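Local structure of glycerophosphoryl diester phosphodiesterase (Agrobacterium tumefaciens str. C58, 3KS6) at residues T53-T61 with M67-R78; T26-V34 with P234-T242. The protein belongs to the glycerophosphoryl diester phosphodiesterase family, enzymes built on a TIM barrel, and carries a bound magnesium ion in this model. All coordinates share one frame; numbering follows the deposited sequence.

Contact 1. Residues T53-T61 with M67-R78; sequences TLDATTDMT and MTLAKVKTATIR
Asp59 and Thr76 hold each other twice. Thr76 N points almost straight at Asp59 OD1 (2.8 Å, 175° at the hydrogen), meeting it from above the carboxylate plane, while Asp59 N donates to Thr76 O within the carbonyl plane at 3.2 Å. A water links Thr74 O to Thr76 OG1; its very short approach to Asp59 OD2 is doubtful. Two residues on from Thr76, Arg78 N donates to Thr57 O (2.7 Å). The Arg78 side chain, extended from CG to NE, runs out along the backbone of residues 56-58: in the conformer modelled here, Ala56 O lies over one face of the guanidinium, and NE donates to Thr58 O near the guanidinium plane (3.3 Å). The Ala75 methyl packs on Met60 CG (3.6 Å in the conformer given), and Leu54 CD1 touches both Ala75 CB and the selenium of Met67, a selenomethionine like Met60. Thr58 shapes the loop from within. With chi1 at 78°, its OG1 lies between backbone N and carbonyl carbon, where it donates to Leu54 O and accepts from Met60 N (3.0 Å). The result is an ST turn in the loop after strand 46-48, joined by a single beta bridge, Thr58 to Ile77, to the segment leaving helix 69-74.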
ATOM      1  N   THR A  53     -11.144  -8.979  -7.759  1.00 22.12           N
ATOM      2  CA  THR A  53     -12.560  -9.071  -8.099  1.00 21.57           C
ATOM      3  C   THR A  53     -13.323  -7.972  -7.387  1.00 22.58           C
ATOM      4  O   THR A  53     -12.889  -7.415  -6.369  1.00 21.66           O
ATOM      5  CB  THR A  53     -13.172 -10.421  -7.708  1.00 22.16           C
ATOM      6  OG1 THR A  53     -13.071 -10.579  -6.294  1.00 23.87           O
ATOM      7  CG2 THR A  53     -12.480 -11.608  -8.440  1.00 23.50           C
ATOM      8  N   LEU A  54     -14.477  -7.650  -7.939  1.00 20.73           N
ATOM      9  CA  LEU A  54     -15.315  -6.604  -7.400  1.00 20.60           C
ATOM     10  C   LEU A  54     -16.256  -7.048  -6.267  1.00 20.01           C
ATOM     11  O   LEU A  54     -16.877  -6.216  -5.665  1.00 19.54           O
ATOM     12  CB  LEU A  54     -16.134  -5.982  -8.537  1.00 22.16           C
ATOM     13  CG  LEU A  54     -15.383  -5.165  -9.620  1.00 18.79           C
ATOM     14  CD1 LEU A  54     -16.393  -4.493 -10.591  1.00 20.51           C
ATOM     15  CD2 LEU A  54     -14.448  -4.096  -9.025  1.00 22.83           C
ATOM     16  N   ASP A  55     -16.323  -8.344  -5.970  1.00 21.80           N
ATOM     17  CA  ASP A  55     -17.363  -8.910  -5.099  1.00 21.62           C
ATOM     18  C   ASP A  55     -17.454  -8.321  -3.690  1.00 21.72           C
ATOM     19  O   ASP A  55     -18.532  -7.955  -3.253  1.00 23.37           O
ATOM     20  CB  ASP A  55     -17.205 -10.430  -4.976  1.00 21.71           C
ATOM     21  CG  ASP A  55     -17.193 -11.157  -6.334  1.00 28.36           C
ATOM     22  OD1 ASP A  55     -16.622 -10.651  -7.302  1.00 25.76           O
ATOM     23  OD2 ASP A  55     -17.750 -12.274  -6.410  1.00 40.62           O
ATOM     24  N   ALA A  56     -16.315  -8.191  -3.016  1.00 22.70           N
ATOM     25  CA  ALA A  56     -16.255  -7.869  -1.576  1.00 23.59           C
ATOM     26  C   ALA A  56     -16.636  -6.459  -1.217  1.00 22.03           C
ATOM     27  O   ALA A  56     -17.271  -6.235  -0.175  1.00 20.91           O
ATOM     28  CB  ALA A  56     -14.856  -8.178  -1.034  1.00 21.34           C
ATOM     29  N   THR A  57     -16.246  -5.501  -2.056  1.00 19.91           N
ATOM     30  CA  THR A  57     -16.506  -4.097  -1.751  1.00 16.41           C
ATOM     31  C   THR A  57     -17.454  -3.342  -2.673  1.00 20.11           C
ATOM     32  O   THR A  57     -17.628  -2.117  -2.496  1.00 18.22           O
ATOM     33  CB  THR A  57     -15.162  -3.306  -1.662  1.00 20.68           C
ATOM     34  OG1 THR A  57     -14.566  -3.258  -2.968  1.00 21.39           O
ATOM     35  CG2 THR A  57     -14.196  -3.957  -0.659  1.00 20.96           C
ATOM     36  N   THR A  58     -18.122  -4.021  -3.602  1.00 21.54           N
ATOM     37  CA  THR A  58     -19.105  -3.351  -4.434  1.00 20.93           C
ATOM     38  C   THR A  58     -20.385  -4.194  -4.550  1.00 26.50           C
ATOM     39  O   THR A  58     -20.524  -5.235  -3.931  1.00 26.76           O
ATOM     40  CB  THR A  58     -18.596  -3.075  -5.881  1.00 22.36           C
ATOM     41  OG1 THR A  58     -18.684  -4.284  -6.619  1.00 18.70           O
ATOM     42  CG2 THR A  58     -17.152  -2.477  -5.902  1.00 19.13           C
ATOM     43  N   ASP A  59     -21.309  -3.697  -5.358  1.00 26.03           N
ATOM     44  CA  ASP A  59     -22.516  -4.401  -5.700  1.00 27.33           C
ATOM     45  C   ASP A  59     -22.432  -5.352  -6.901  1.00 29.55           C
ATOM     46  O   ASP A  59     -23.429  -6.003  -7.218  1.00 31.66           O
ATOM     47  CB  ASP A  59     -23.630  -3.379  -5.916  1.00 27.84           C
ATOM     48  CG  ASP A  59     -23.349  -2.404  -7.045  1.00 28.49           C
ATOM     49  OD1 ASP A  59     -22.199  -2.297  -7.502  1.00 22.53           O
ATOM     50  OD2 ASP A  59     -24.293  -1.695  -7.447  1.00 36.04           O
HETATM   51  N   MSE A  60     -21.259  -5.456  -7.531  0.66 28.79           N
HETATM   52  CA  MSE A  60     -21.050  -6.300  -8.713  0.66 29.79           C
HETATM   53  C   MSE A  60     -20.144  -7.445  -8.355  0.66 28.91           C
HETATM   54  O   MSE A  60     -19.574  -7.470  -7.268  0.66 27.11           O
HETATM   55  CB  MSE A  60     -20.381  -5.498  -9.834  0.66 29.61           C
HETATM   56  CG  MSE A  60     -21.132  -4.289 -10.259  0.66 33.97           C
HETATM   57 SE   MSE A  60     -22.754  -4.774 -11.134  0.50 35.51          SE
HETATM   58  CE  MSE A  60     -23.537  -2.957 -11.371  0.66 34.03           C
ATOM     59  N   THR A  61     -19.966  -8.352  -9.311  1.00 27.82           N
ATOM     60  CA  THR A  61     -19.175  -9.537  -9.121  1.00 29.05           C
ATOM     61  C   THR A  61     -18.326  -9.665 -10.372  1.00 28.79           C
ATOM     62  O   THR A  61     -18.706  -9.157 -11.443  1.00 31.50           O
ATOM     63  CB  THR A  61     -20.129 -10.784  -8.997  1.00 30.60           C
ATOM     64  OG1 THR A  61     -19.377 -11.969  -8.763  1.00 39.05           O
ATOM     65  CG2 THR A  61     -20.886 -10.967 -10.257  1.00 27.93           C
HETATM   66  N   MSE A  67     -13.073  -7.611 -17.365  1.00 26.22           N
HETATM   67  CA  MSE A  67     -14.115  -6.616 -17.574  1.00 27.69           C
HETATM   68  C   MSE A  67     -13.557  -5.378 -18.237  1.00 27.38           C
HETATM   69  O   MSE A  67     -12.407  -5.042 -18.015  1.00 25.40           O
HETATM   70  CB  MSE A  67     -14.680  -6.170 -16.201  1.00 26.38           C
HETATM   71  CG  MSE A  67     -15.382  -7.254 -15.432  1.00 33.16           C
HETATM   72 SE   MSE A  67     -15.857  -6.567 -13.624  0.75 36.59          SE
HETATM   73  CE  MSE A  67     -16.445  -8.008 -13.024  1.00 38.51           C
ATOM     74  N   THR A  68     -14.394  -4.650 -18.985  1.00 25.64           N
ATOM     75  CA  THR A  68     -14.002  -3.366 -19.514  1.00 23.68           C
ATOM     76  C   THR A  68     -14.055  -2.340 -18.394  1.00 24.76           C
ATOM     77  O   THR A  68     -14.751  -2.538 -17.393  1.00 23.91           O
ATOM     78  CB  THR A  68     -14.963  -2.878 -20.622  1.00 24.40           C
ATOM     79  OG1 THR A  68     -16.277  -2.738 -20.075  1.00 23.90           O
ATOM     80  CG2 THR A  68     -14.961  -3.856 -21.788  1.00 22.87           C
ATOM     81  N   LEU A  69     -13.351  -1.235 -18.578  1.00 23.72           N
ATOM     82  CA  LEU A  69     -13.439  -0.135 -17.639  1.00 23.74           C
ATOM     83  C   LEU A  69     -14.875   0.342 -17.488  1.00 25.24           C
ATOM     84  O   LEU A  69     -15.292   0.632 -16.383  1.00 23.65           O
ATOM     85  CB  LEU A  69     -12.555   1.046 -18.068  1.00 23.00           C
ATOM     86  CG  LEU A  69     -12.564   2.267 -17.148  1.00 28.25           C
ATOM     87  CD1 LEU A  69     -12.103   1.865 -15.708  1.00 21.31           C
ATOM     88  CD2 LEU A  69     -11.691   3.396 -17.741  1.00 25.35           C
ATOM     89  N   ALA A  70     -15.649   0.438 -18.580  1.00 25.65           N
ATOM     90  CA  ALA A  70     -17.038   0.916 -18.468  1.00 25.21           C
ATOM     91  C   ALA A  70     -17.877   0.018 -17.532  1.00 25.38           C
ATOM     92  O   ALA A  70     -18.686   0.499 -16.757  1.00 27.06           O
ATOM     93  CB  ALA A  70     -17.689   1.006 -19.840  1.00 27.68           C
ATOM     94  N   LYS A  71     -17.664  -1.283 -17.596  1.00 25.76           N
ATOM     95  CA  LYS A  71     -18.401  -2.199 -16.747  1.00 27.62           C
ATOM     96  C   LYS A  71     -17.977  -1.964 -15.285  1.00 26.86           C
ATOM     97  O   LYS A  71     -18.823  -1.789 -14.409  1.00 24.87           O
ATOM     98  CB  LYS A  71     -18.191  -3.649 -17.200  1.00 29.47           C
ATOM     99  CG  LYS A  71     -18.824  -4.701 -16.288  1.00 36.51           C
ATOM    100  CD  LYS A  71     -20.314  -4.492 -16.087  1.00 44.12           C
ATOM    101  N   VAL A  72     -16.669  -1.879 -15.050  1.00 23.63           N
ATOM    102  CA  VAL A  72     -16.157  -1.606 -13.693  1.00 22.84           C
ATOM    103  C   VAL A  72     -16.763  -0.326 -13.139  1.00 24.03           C
ATOM    104  O   VAL A  72     -17.170  -0.262 -11.973  1.00 22.92           O
ATOM    105  CB  VAL A  72     -14.605  -1.509 -13.677  1.00 20.94           C
ATOM    106  CG1 VAL A  72     -14.095  -0.991 -12.312  1.00 23.01           C
ATOM    107  CG2 VAL A  72     -13.987  -2.841 -14.001  1.00 21.85           C
ATOM    108  N   LYS A  73     -16.860   0.688 -13.993  1.00 24.80           N
ATOM    109  CA  LYS A  73     -17.394   1.978 -13.599  1.00 25.03           C
ATOM    110  C   LYS A  73     -18.874   1.966 -13.260  1.00 25.50           C
ATOM    111  O   LYS A  73     -19.342   2.914 -12.658  1.00 25.87           O
ATOM    112  CB  LYS A  73     -17.086   3.046 -14.663  1.00 27.57           C
ATOM    113  CG  LYS A  73     -15.642   3.569 -14.601  1.00 31.30           C
ATOM    114  CD  LYS A  73     -15.545   4.699 -13.570  1.00 32.55           C
ATOM    115  CE  LYS A  73     -14.137   5.274 -13.420  1.00 31.27           C
ATOM    116  NZ  LYS A  73     -14.144   6.197 -12.254  1.00 24.83           N
ATOM    117  N   THR A  74     -19.612   0.924 -13.632  1.00 24.67           N
ATOM    118  CA  THR A  74     -21.001   0.822 -13.198  1.00 26.31           C
ATOM    119  C   THR A  74     -21.152   0.336 -11.735  1.00 26.74           C
ATOM    120  O   THR A  74     -22.226   0.498 -11.138  1.00 28.26           O
ATOM    121  CB  THR A  74     -21.839  -0.092 -14.123  1.00 28.00           C
ATOM    122  OG1 THR A  74     -21.415  -1.456 -13.991  1.00 26.76           O
ATOM    123  CG2 THR A  74     -21.705   0.365 -15.590  1.00 27.35           C
ATOM    124  N   ALA A  75     -20.097  -0.255 -11.167  1.00 23.73           N
ATOM    125  CA  ALA A  75     -20.132  -0.725  -9.790  1.00 22.73           C
ATOM    126  C   ALA A  75     -20.188   0.433  -8.813  1.00 21.62           C
ATOM    127  O   ALA A  75     -19.637   1.494  -9.071  1.00 23.34           O
ATOM    128  CB  ALA A  75     -18.900  -1.554  -9.498  1.00 25.76           C
ATOM    129  N   THR A  76     -20.863   0.193  -7.689  0.50 22.81           N
ATOM    130  CA  THR A  76     -21.009   1.145  -6.602  0.50 20.99           C
ATOM    131  C   THR A  76     -20.227   0.581  -5.417  0.50 22.09           C
ATOM    132  O   THR A  76     -20.397  -0.593  -5.067  0.50 19.71           O
ATOM    133  CB  THR A  76     -22.494   1.296  -6.212  0.50 22.92           C
ATOM    134  OG1 THR A  76     -23.258   1.704  -7.358  0.50 24.68           O
ATOM    135  CG2 THR A  76     -22.668   2.318  -5.106  0.50 21.47           C
ATOM    136  N   ILE A  77     -19.401   1.408  -4.783  1.00 20.49           N
ATOM    137  CA  ILE A  77     -18.591   0.959  -3.676  1.00 19.39           C
ATOM    138  C   ILE A  77     -19.404   0.960  -2.391  1.00 19.35           C
ATOM    139  O   ILE A  77     -20.025   1.972  -2.042  1.00 18.98           O
ATOM    140  CB  ILE A  77     -17.353   1.859  -3.470  1.00 19.03           C
ATOM    141  CG1 ILE A  77     -16.487   1.951  -4.758  1.00 20.15           C
ATOM    142  CG2 ILE A  77     -16.493   1.287  -2.305  1.00 20.17           C
ATOM    143  CD1 ILE A  77     -15.357   3.008  -4.652  1.00 20.44           C
ATOM    144  N   ARG A  78     -19.349  -0.152  -1.662  0.50 19.04           N
ATOM    145  CA  ARG A  78     -20.021  -0.245  -0.367  0.50 20.23           C
ATOM    146  C   ARG A  78     -19.529   0.844   0.549  0.50 20.69           C
ATOM    147  O   ARG A  78     -18.322   1.085   0.636  0.50 20.22           O
ATOM    148  CB  ARG A  78     -19.739  -1.586   0.297  0.50 21.45           C
ATOM    149  CG  ARG A  78     -20.386  -2.693  -0.429  0.50 25.24           C
ATOM    150  CD  ARG A  78     -20.297  -3.992   0.289  0.50 28.38           C
ATOM    151  NE  ARG A  78     -20.553  -5.066  -0.660  0.50 24.94           N
ATOM    152  CZ  ARG A  78     -20.614  -6.349  -0.340  0.50 28.62           C
ATOM    153  NH1 ARG A  78     -20.463  -6.733   0.918  0.50 31.20           N
ATOM    154  NH2 ARG A  78     -20.837  -7.245  -1.284  0.50 28.36           N
TER
HETATM  155  O   HOH W   1     -24.114  -0.086  -9.259  1.00 27.15           O

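Contact 2. Residues T26-V34 with P234-T242; sequences TAAMALEEV and PTLAIALRT
Ile238 pushes its CD1 methyl into the turn formed by Met29, Ala30 and Leu31. That one atom lies 3.8 Å from Met29 CB, and Leu31 CB is equally near, the Leu31 and Ile238 side chains crossing at about a right angle. One helical turn earlier, Pro234 extends the apolar patch: its CB meets Leu31 CD2 at 3.6 Å, the two side chains running side by side in the same direction, and the same CB also touches the selenium of Met29, a selenomethionine. The extended Met29 chain continues past the proline to Thr235, whose OG1 is 3.9 Å from Met29 CE but has its hydrogen bond with Glu14. Leu31 can turn toward Pro234 because its CG sits between backbone N and carbonyl carbon (chi1 47°).

In the TIM barrel this turn, with Ala30 at the centre of an inverse gamma turn, links helix 20-27 to strand 33-40, and the helix packed on it, 234-249, is the last of the chain. Strand 4-8 lies between strands 33-40 and 228-231 and borders the contact through Ser7, Ile5 and Arg4.

Farther along the helix, Arg241 reaches back to Glu32 in a salt bridge that grips the carboxylate end-on through NH1 and NH2. NH1 donates to Glu32 OE1 (2.9 Å, 162° at the hydrogen), and NH2 to the syn lone pair of Glu32 OE2 (3.0 Å). The carboxylate and guanidinium planes are 48° apart, so the pairing is twisted rather than coplanar. Both ends have further partners on the first strand's side: Glu32 OE1 also accepts from Ile5 N, and Arg241 NH1 donates to Thr3 O, which should help fix both groups. Beside the salt bridge a water donates to Ala30 O (2.6 Å) and weakly accepts from Arg241 NH2.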
ATOM      1  N   THR A  26      -7.674  11.994   2.347  1.00 19.74           N
ATOM      2  CA  THR A  26      -6.273  11.673   2.647  1.00 19.66           C
ATOM      3  C   THR A  26      -5.268  12.687   2.059  1.00 16.91           C
ATOM      4  O   THR A  26      -4.284  13.056   2.722  1.00 19.71           O
ATOM      5  CB  THR A  26      -5.928  10.257   2.134  1.00 19.30           C
ATOM      6  OG1 THR A  26      -6.606   9.281   2.960  1.00 18.93           O
ATOM      7  CG2 THR A  26      -4.426  10.016   2.238  1.00 16.08           C
ATOM      8  N   ALA A  27      -5.535  13.148   0.835  1.00 18.56           N
ATOM      9  CA  ALA A  27      -4.665  14.114   0.141  1.00 20.25           C
ATOM     10  C   ALA A  27      -4.484  15.399   0.928  1.00 21.95           C
ATOM     11  O   ALA A  27      -3.448  16.075   0.779  1.00 22.63           O
ATOM     12  CB  ALA A  27      -5.199  14.435  -1.236  1.00 17.80           C
ATOM     13  N   ALA A  28      -5.470  15.719   1.755  1.00 20.45           N
ATOM     14  CA  ALA A  28      -5.464  16.940   2.608  1.00 23.23           C
ATOM     15  C   ALA A  28      -4.961  16.753   4.041  1.00 26.83           C
ATOM     16  O   ALA A  28      -4.892  17.728   4.816  1.00 26.44           O
ATOM     17  CB  ALA A  28      -6.890  17.511   2.636  1.00 25.03           C
HETATM   18  N   MSE A  29      -4.592  15.526   4.424  1.00 21.24           N
HETATM   19  CA  MSE A  29      -4.140  15.249   5.802  1.00 21.51           C
HETATM   20  C   MSE A  29      -2.657  15.415   6.009  1.00 20.94           C
HETATM   21  O   MSE A  29      -1.874  15.328   5.065  1.00 22.72           O
HETATM   22  CB  MSE A  29      -4.523  13.834   6.230  1.00 21.27           C
HETATM   23  CG  MSE A  29      -5.988  13.677   6.403  1.00 24.75           C
HETATM   24 SE   MSE A  29      -6.349  11.806   6.961  0.75 26.28          SE
HETATM   25  CE  MSE A  29      -8.044  11.799   6.182  1.00 23.71           C
ATOM     26  N   ALA A  30      -2.273  15.641   7.263  1.00 20.66           N
ATOM     27  CA  ALA A  30      -0.896  15.818   7.636  1.00 19.90           C
ATOM     28  C   ALA A  30      -0.251  14.464   7.871  1.00 20.78           C
ATOM     29  O   ALA A  30       0.139  14.147   8.996  1.00 21.03           O
ATOM     30  CB  ALA A  30      -0.804  16.675   8.912  1.00 18.83           C
ATOM     31  N   LEU A  31      -0.159  13.678   6.796  1.00 19.69           N
ATOM     32  CA  LEU A  31       0.495  12.374   6.788  1.00 17.61           C
ATOM     33  C   LEU A  31       1.315  12.340   5.513  1.00 19.76           C
ATOM     34  O   LEU A  31       1.253  13.263   4.706  1.00 20.53           O
ATOM     35  CB  LEU A  31      -0.495  11.194   6.942  1.00 16.94           C
ATOM     36  CG  LEU A  31      -1.762  11.173   6.076  1.00 17.41           C
ATOM     37  CD1 LEU A  31      -1.455  11.198   4.572  1.00 17.84           C
ATOM     38  CD2 LEU A  31      -2.670   9.984   6.470  1.00 16.43           C
ATOM     39  N   GLU A  32       2.058  11.265   5.300  1.00 20.15           N
ATOM     40  CA  GLU A  32       3.091  11.252   4.286  1.00 18.52           C
ATOM     41  C   GLU A  32       2.787  10.477   3.044  1.00 18.62           C
ATOM     42  O   GLU A  32       3.301  10.821   2.002  1.00 18.52           O
ATOM     43  CB  GLU A  32       4.379  10.710   4.887  1.00 17.53           C
ATOM     44  CG  GLU A  32       4.998  11.659   5.925  1.00 22.57           C
ATOM     45  CD  GLU A  32       4.246  11.662   7.218  1.00 28.84           C
ATOM     46  OE1 GLU A  32       3.930  10.538   7.644  1.00 24.10           O
ATOM     47  OE2 GLU A  32       3.980  12.748   7.816  1.00 22.54           O
ATOM     48  N   GLU A  33       1.982   9.413   3.159  1.00 16.77           N
ATOM     49  CA  GLU A  33       1.644   8.583   2.001  1.00 18.84           C
ATOM     50  C   GLU A  33       0.196   8.116   1.987  1.00 15.96           C
ATOM     51  O   GLU A  33      -0.475   8.040   3.016  1.00 17.19           O
ATOM     52  CB  GLU A  33       2.550   7.338   1.956  1.00 17.27           C
ATOM     53  CG  GLU A  33       4.016   7.629   1.746  1.00 24.11           C
ATOM     54  CD  GLU A  33       4.922   6.413   1.979  1.00 26.14           C
ATOM     55  OE1 GLU A  33       4.407   5.310   2.222  1.00 20.87           O
ATOM     56  OE2 GLU A  33       6.154   6.577   1.962  1.00 39.43           O
ATOM     57  N   VAL A  34      -0.267   7.823   0.786  1.00 17.31           N
ATOM     58  CA  VAL A  34      -1.524   7.135   0.575  1.00 19.66           C
ATOM     59  C   VAL A  34      -1.163   5.791  -0.025  1.00 19.01           C
ATOM     60  O   VAL A  34      -0.328   5.727  -0.939  1.00 17.72           O
ATOM     61  CB  VAL A  34      -2.497   7.910  -0.326  1.00 22.22           C
ATOM     62  CG1 VAL A  34      -1.954   8.085  -1.736  1.00 20.09           C
ATOM     63  CG2 VAL A  34      -3.899   7.233  -0.344  1.00 17.23           C
ATOM     64  N   PRO A 234      -6.303   6.733   9.496  1.00 19.82           N
ATOM     65  CA  PRO A 234      -5.280   7.758   9.367  1.00 17.95           C
ATOM     66  C   PRO A 234      -5.490   8.956  10.296  1.00 19.28           C
ATOM     67  O   PRO A 234      -4.524   9.504  10.826  1.00 20.12           O
ATOM     68  CB  PRO A 234      -5.386   8.164   7.897  1.00 18.75           C
ATOM     69  CG  PRO A 234      -6.804   7.755   7.462  1.00 20.70           C
ATOM     70  CD  PRO A 234      -6.978   6.475   8.203  1.00 19.44           C
ATOM     71  N   THR A 235      -6.742   9.326  10.520  1.00 19.89           N
ATOM     72  CA  THR A 235      -7.054  10.475  11.368  1.00 19.77           C
ATOM     73  C   THR A 235      -6.579  10.189  12.792  1.00 22.29           C
ATOM     74  O   THR A 235      -5.892  10.998  13.390  1.00 17.69           O
ATOM     75  CB  THR A 235      -8.550  10.819  11.279  1.00 20.71           C
ATOM     76  OG1 THR A 235      -8.891  11.161   9.909  1.00 17.10           O
ATOM     77  CG2 THR A 235      -8.877  11.987  12.220  1.00 21.79           C
ATOM     78  N   LEU A 236      -6.879   8.991  13.295  1.00 22.99           N
ATOM     79  CA  LEU A 236      -6.433   8.538  14.616  1.00 20.93           C
ATOM     80  C   LEU A 236      -4.941   8.405  14.687  1.00 21.02           C
ATOM     81  O   LEU A 236      -4.337   8.797  15.669  1.00 21.17           O
ATOM     82  CB  LEU A 236      -7.099   7.192  14.980  1.00 20.01           C
ATOM     83  CG  LEU A 236      -6.630   6.520  16.290  1.00 25.49           C
ATOM     84  CD1 LEU A 236      -6.979   7.415  17.497  1.00 25.27           C
ATOM     85  CD2 LEU A 236      -7.202   5.115  16.449  1.00 21.77           C
ATOM     86  N   ALA A 237      -4.333   7.861  13.643  1.00 19.12           N
ATOM     87  CA  ALA A 237      -2.899   7.676  13.615  1.00 17.20           C
ATOM     88  C   ALA A 237      -2.179   9.024  13.715  1.00 18.44           C
ATOM     89  O   ALA A 237      -1.182   9.134  14.414  1.00 17.09           O
ATOM     90  CB  ALA A 237      -2.464   6.953  12.334  1.00 17.92           C
ATOM     91  N   ILE A 238      -2.671  10.005  12.993  1.00 17.61           N
ATOM     92  CA  ILE A 238      -2.075  11.358  13.043  1.00 19.13           C
ATOM     93  C   ILE A 238      -2.144  11.898  14.456  1.00 19.11           C
ATOM     94  O   ILE A 238      -1.152  12.429  14.973  1.00 20.54           O
ATOM     95  CB  ILE A 238      -2.737  12.300  12.051  1.00 20.78           C
ATOM     96  CG1 ILE A 238      -2.303  11.888  10.629  1.00 18.35           C
ATOM     97  CG2 ILE A 238      -2.337  13.788  12.315  1.00 20.58           C
ATOM     98  CD1 ILE A 238      -3.062  12.536   9.476  1.00 20.98           C
ATOM     99  N   ALA A 239      -3.303  11.767  15.084  1.00 19.62           N
ATOM    100  CA  ALA A 239      -3.526  12.232  16.480  1.00 19.24           C
ATOM    101  C   ALA A 239      -2.602  11.549  17.471  1.00 22.33           C
ATOM    102  O   ALA A 239      -1.967  12.202  18.315  1.00 22.18           O
ATOM    103  CB  ALA A 239      -4.963  11.986  16.898  1.00 21.51           C
ATOM    104  N   LEU A 240      -2.539  10.225  17.393  1.00 20.28           N
ATOM    105  CA  LEU A 240      -1.657   9.468  18.276  1.00 19.91           C
ATOM    106  C   LEU A 240      -0.196   9.814  18.059  1.00 21.66           C
ATOM    107  O   LEU A 240       0.577   9.884  19.031  1.00 21.30           O
ATOM    108  CB  LEU A 240      -1.873   7.961  18.068  1.00 21.16           C
ATOM    109  CG  LEU A 240      -3.135   7.372  18.663  1.00 20.10           C
ATOM    110  CD1 LEU A 240      -3.305   5.913  18.297  1.00 20.02           C
ATOM    111  CD2 LEU A 240      -3.055   7.544  20.195  1.00 21.98           C
ATOM    112  N   ARG A 241       0.206  10.046  16.801  1.00 20.12           N
ATOM    113  CA  ARG A 241       1.609  10.370  16.551  1.00 21.76           C
ATOM    114  C   ARG A 241       1.945  11.758  17.135  1.00 21.61           C
ATOM    115  O   ARG A 241       2.978  11.926  17.768  1.00 25.24           O
ATOM    116  CB  ARG A 241       1.937  10.312  15.048  1.00 21.36           C
ATOM    117  CG  ARG A 241       3.376  10.593  14.757  1.00 20.24           C
ATOM    118  CD  ARG A 241       3.747  10.438  13.308  1.00 20.61           C
ATOM    119  NE  ARG A 241       3.068  11.415  12.463  1.00 19.12           N
ATOM    120  CZ  ARG A 241       3.233  11.503  11.146  1.00 20.08           C
ATOM    121  NH1 ARG A 241       4.053  10.684  10.516  1.00 19.51           N
ATOM    122  NH2 ARG A 241       2.559  12.392  10.449  1.00 19.12           N
ATOM    123  N   THR A 242       1.061  12.726  16.942  1.00 22.60           N
ATOM    124  CA  THR A 242       1.260  14.064  17.504  1.00 24.69           C
ATOM    125  C   THR A 242       1.470  14.018  19.035  1.00 24.84           C
ATOM    126  O   THR A 242       2.406  14.608  19.577  1.00 27.56           O
ATOM    127  CB  THR A 242       0.122  14.992  17.106  1.00 26.18           C
ATOM    128  OG1 THR A 242       0.216  15.236  15.703  1.00 23.86           O
ATOM    129  CG2 THR A 242       0.190  16.313  17.882  1.00 24.71           C
TER
HETATM  130  O   HOH W   2       0.952  15.202  11.284  1.00 23.18           O

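How the contacts relate
The two contacts occupy separate parts of one barrel: their centres are 28 Å apart, their nearest atoms about 13 Å, and they do not touch. Contact 2 brings together segments 200 residues apart at their closest ends, near the start and end of the chain; contact 1 joins neighbouring segments with five residues between them and falls within that long span. Strand 33-40 is common ground. Its first residues close the segment 26-34; it supplies Glu35 and Asp37 to the magnesium site, which Glu105 also serves, and pairs with strand 46-48, which leads into contact 1. Neither contact reaches the metal: the side chains of Thr57 and Pro234 lie about 12 Å and about 13 Å from it.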